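Local coordinates for N-Acetyltransferase, PseH (Campylobacter jejuni subsp. jejuni PT14, PDB 4XPL), which transfers an acetyl group from acetyl coenzyme A to the 4-amino group of a UDP-linked amino sugar, the third step in making pseudaminic acid for flagellin glycosylation, at residues C85-Y90 with K132-N137. The protein carries 8 engineered substitutions. Numbering follows the deposited sequence.
With ACO (acetyl coenzyme *a), chain B.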
loop_
_atom_site.group_PDB
_atom_site.type_symbol
_atom_site.label_atom_id
_atom_site.label_comp_id
_atom_site.label_asym_id
_atom_site.label_seq_id
_atom_site.Cartn_x
_atom_site.Cartn_y
_atom_site.Cartn_z
ATOM N N CYS A 85 8.061 0.697 -9.309
ATOM C CA CYS A 85 7.909 0.455 -7.885
ATOM C C CYS A 85 7.087 -0.799 -7.620
ATOM O O CYS A 85 6.417 -1.313 -8.531
ATOM C CB CYS A 85 7.291 1.671 -7.188
ATOM S SG CYS A 85 5.551 1.971 -7.554
ATOM N N GLU A 86 7.179 -1.308 -6.400
ATOM C CA GLU A 86 6.302 -2.362 -5.920
ATOM C C GLU A 86 5.285 -1.676 -5.056
ATOM O O GLU A 86 5.556 -0.619 -4.534
ATOM C CB GLU A 86 7.058 -3.360 -5.057
ATOM C CG GLU A 86 8.122 -4.061 -5.784
ATOM C CD GLU A 86 8.812 -5.112 -4.923
ATOM O OE1 GLU A 86 8.841 -4.969 -3.670
ATOM O OE2 GLU A 86 9.313 -6.094 -5.496
ATOM N N PHE A 87 4.127 -2.291 -4.900
ATOM C CA PHE A 87 3.089 -1.722 -4.084
ATOM C C PHE A 87 2.379 -2.772 -3.266
ATOM O O PHE A 87 2.423 -3.981 -3.559
ATOM C CB PHE A 87 2.053 -0.964 -4.937
ATOM C CG PHE A 87 1.140 -1.855 -5.710
ATOM C CD1 PHE A 87 1.467 -2.257 -6.984
ATOM C CD2 PHE A 87 -0.037 -2.312 -5.148
ATOM C CE1 PHE A 87 0.653 -3.081 -7.696
ATOM C CE2 PHE A 87 -0.868 -3.155 -5.854
ATOM C CZ PHE A 87 -0.535 -3.536 -7.127
ATOM N N GLY A 88 1.682 -2.265 -2.261
ATOM C CA GLY A 88 0.843 -3.053 -1.384
ATOM C C GLY A 88 -0.355 -2.223 -0.949
ATOM O O GLY A 88 -0.378 -0.989 -1.106
ATOM N N LEU A 89 -1.377 -2.912 -0.452
ATOM C CA LEU A 89 -2.609 -2.242 0.017
ATOM C C LEU A 89 -3.246 -3.089 1.100
ATOM O O LEU A 89 -3.013 -4.316 1.174
ATOM C CB LEU A 89 -3.578 -2.018 -1.136
ATOM C CG LEU A 89 -4.365 -3.179 -1.732
ATOM C CD1 LEU A 89 -5.570 -2.751 -2.575
ATOM C CD2 LEU A 89 -3.429 -4.046 -2.536
ATOM N N TYR A 90 -3.988 -2.426 1.967
ATOM C CA TYR A 90 -4.634 -3.076 3.073
ATOM C C TYR A 90 -5.914 -2.312 3.406
ATOM O O TYR A 90 -5.850 -1.128 3.769
ATOM C CB TYR A 90 -3.656 -3.147 4.262
ATOM C CG TYR A 90 -4.028 -4.168 5.298
ATOM C CD1 TYR A 90 -4.988 -3.892 6.249
ATOM C CD2 TYR A 90 -3.407 -5.416 5.340
ATOM C CE1 TYR A 90 -5.348 -4.821 7.210
ATOM C CE2 TYR A 90 -3.765 -6.361 6.312
ATOM C CZ TYR A 90 -4.746 -6.043 7.240
ATOM O OH TYR A 90 -5.124 -6.940 8.215
ATOM N N LYS A 132 -7.824 -11.082 -8.150
ATOM C CA LYS A 132 -8.978 -10.623 -8.912
ATOM C C LYS A 132 -8.954 -9.086 -9.072
ATOM O O LYS A 132 -9.215 -8.539 -10.149
ATOM C CB LYS A 132 -10.241 -11.047 -8.178
ATOM C CG LYS A 132 -11.576 -10.702 -8.885
ATOM C CD LYS A 132 -11.558 -11.248 -10.306
ATOM C CE LYS A 132 -12.926 -11.480 -10.879
ATOM N NZ LYS A 132 -12.784 -12.522 -11.962
ATOM N N LEU A 133 -8.609 -8.403 -7.989
ATOM C CA LEU A 133 -8.588 -6.949 -7.982
ATOM C C LEU A 133 -7.533 -6.441 -8.948
ATOM O O LEU A 133 -7.780 -5.512 -9.704
ATOM C CB LEU A 133 -8.280 -6.467 -6.567
ATOM C CG LEU A 133 -8.591 -5.038 -6.259
ATOM C CD1 LEU A 133 -10.069 -4.749 -6.549
ATOM C CD2 LEU A 133 -8.201 -4.776 -4.798
ATOM N N TYR A 134 -6.357 -7.067 -8.922
ATOM C CA TYR A 134 -5.251 -6.698 -9.816
ATOM C C TYR A 134 -5.613 -6.972 -11.275
ATOM O O TYR A 134 -5.363 -6.139 -12.155
ATOM C CB TYR A 134 -3.963 -7.455 -9.431
ATOM C CG TYR A 134 -3.421 -7.113 -8.043
ATOM C CD1 TYR A 134 -3.987 -6.096 -7.267
ATOM C CD2 TYR A 134 -2.347 -7.817 -7.500
ATOM C CE1 TYR A 134 -3.514 -5.807 -6.005
ATOM C CE2 TYR A 134 -1.845 -7.493 -6.208
ATOM C CZ TYR A 134 -2.432 -6.493 -5.488
ATOM O OH TYR A 134 -1.970 -6.177 -4.219
ATOM N N GLN A 135 -6.212 -8.129 -11.535
ATOM C CA GLN A 135 -6.638 -8.493 -12.887
ATOM C C GLN A 135 -7.681 -7.500 -13.380
ATOM O O GLN A 135 -7.671 -7.110 -14.552
ATOM C CB GLN A 135 -7.224 -9.917 -12.915
ATOM C CG GLN A 135 -7.934 -10.294 -14.206
ATOM C CD GLN A 135 -9.423 -10.501 -14.022
ATOM O OE1 GLN A 135 -9.857 -11.596 -13.609
ATOM N NE2 GLN A 135 -10.223 -9.476 -14.347
ATOM N N GLN A 136 -8.590 -7.094 -12.497
ATOM C CA GLN A 136 -9.624 -6.125 -12.884
ATOM C C GLN A 136 -9.035 -4.761 -13.247
ATOM O O GLN A 136 -9.653 -3.995 -13.967
ATOM C CB GLN A 136 -10.666 -5.960 -11.774
ATOM C CG GLN A 136 -11.603 -7.152 -11.659
ATOM C CD GLN A 136 -12.558 -7.068 -10.490
ATOM O OE1 GLN A 136 -13.581 -7.753 -10.480
ATOM N NE2 GLN A 136 -12.238 -6.249 -9.503
ATOM N N ASN A 137 -7.853 -4.451 -12.734
ATOM C CA ASN A 137 -7.169 -3.193 -13.053
ATOM C C ASN A 137 -6.028 -3.375 -14.099
ATOM O O ASN A 137 -5.101 -2.548 -14.204
ATOM C CB ASN A 137 -6.657 -2.548 -11.764
ATOM C CG ASN A 137 -7.772 -1.963 -10.929
ATOM O OD1 ASN A 137 -8.163 -0.823 -11.143
ATOM N ND2 ASN A 137 -8.357 -2.770 -10.035
HETATM N N1A ACO B . -12.121 -15.528 -6.426
HETATM C C2A ACO B . -12.258 -14.458 -7.238
HETATM N N3A ACO B . -12.705 -13.264 -6.794
HETATM C C4A ACO B . -13.047 -13.059 -5.491
HETATM C C5A ACO B . -12.917 -14.176 -4.544
HETATM C C6A ACO B . -12.423 -15.468 -5.103
HETATM N N6A ACO B . -12.273 -16.569 -4.321
HETATM N N7A ACO B . -13.321 -13.701 -3.344
HETATM C C8A ACO B . -13.677 -12.395 -3.505
HETATM N N9A ACO B . -13.507 -12.012 -4.790
HETATM C C1B ACO B . -13.760 -10.670 -5.404
HETATM C C2B ACO B . -14.974 -9.939 -4.842
HETATM O O2B ACO B . -16.198 -10.446 -5.382
HETATM C C3B ACO B . -14.674 -8.525 -5.287
HETATM O O3B ACO B . -15.130 -8.379 -6.633
HETATM P P3B ACO B . -15.351 -6.958 -7.370
HETATM O O7A ACO B . -13.982 -6.285 -7.396
HETATM O O8A ACO B . -15.809 -7.381 -8.747
HETATM O O9A ACO B . -16.405 -6.236 -6.554
HETATM C C4B ACO B . -13.152 -8.412 -5.191
HETATM O O4B ACO B . -12.657 -9.759 -5.226
HETATM C C5B ACO B . -12.706 -7.683 -3.918
HETATM O O5B ACO B . -13.353 -8.232 -2.758
HETATM P P1A ACO B . -13.888 -7.344 -1.511
HETATM O O1A ACO B . -14.454 -8.245 -0.448
HETATM O O2A ACO B . -14.696 -6.175 -2.031
HETATM O O3A ACO B . -12.535 -6.864 -0.783
HETATM P P2A ACO B . -11.990 -5.368 -0.811
HETATM O O4A ACO B . -12.104 -4.816 -2.208
HETATM O O5A ACO B . -12.689 -4.633 0.313
HETATM O O6A ACO B . -10.464 -5.555 -0.315
HETATM C CBP ACO B . -8.192 -6.161 -0.279
HETATM C CCP ACO B . -9.482 -6.278 -1.052
HETATM C CDP ACO B . -7.823 -4.652 -0.177
HETATM C CEP ACO B . -7.096 -6.941 -1.018
HETATM C CAP ACO B . -8.448 -6.770 1.109
HETATM O OAP ACO B . -8.893 -8.144 0.987
HETATM C C9P ACO B . -7.241 -6.731 1.992
HETATM O O9P ACO B . -6.892 -5.687 2.547
HETATM N N8P ACO B . -6.608 -7.895 2.164
HETATM C C7P ACO B . -5.476 -8.028 3.074
HETATM C C6P ACO B . -4.242 -7.282 2.548
HETATM C C5P ACO B . -3.800 -7.816 1.200
HETATM O O5P ACO B . -3.870 -9.022 0.936
HETATM N N4P ACO B . -3.281 -6.939 0.340
HETATM C C3P ACO B . -2.603 -7.410 -0.879
HETATM C C2P ACO B . -1.137 -7.790 -0.569
HETATM S S1P ACO B . -0.278 -6.289 -0.151
HETATM C C ACO B . -0.133 -6.265 1.508
HETATM O O ACO B . -0.628 -7.169 2.193
HETATM C CH3 ACO B . 0.584 -5.089 2.124
HETATM O O HOH W 1 0.569 -6.287 -3.504
#
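The edge of the F87 ring is directed at one face of the Y134 ring in an edge-to-face pair, with centroids 5.2 Å apart and planes at 68°. F87 CZ sits over that face toward the rim, while L89 CD2 lies at the edge of the tyrosine, in its plane, 3.1 Å from Y134 OH, a tight approach for a methyl group. One face of Y90 carries cofactor O9P, offset toward the rim. The other methyl of L89, CD1, meets L133 CD2 at 4.0 Å. F87 and L89 both set CG between the backbone N and the carbonyl carbon (chi1 74°), which brings ring and methyls to the helix. A water bridges the segments, donating to F87 O and lying 2.6 Å from Y134 OH. As is characteristic of the GNAT fold, strand 84-91 splays from its parallel neighbour 118-124 and the pantetheine arm enters the gap, N4P continuing the strand-like pairing by donating to L89 O at 2.8 Å; helix 128-136, which follows strand 118-124, flanks the site. Y134 OH lies 4.4 Å from cofactor S1P, consistent with the tyrosine that protonates the leaving thiolate in many GNAT enzymes. Q136, extended beyond CG, gives a nearly straight bond (170°) from NE2 to O7A of the ribose 3'-phosphate. N137 ND2 donates a hydrogen bond to L133 O (2.8 Å), and its OD1 accepts one from Q100 NE2.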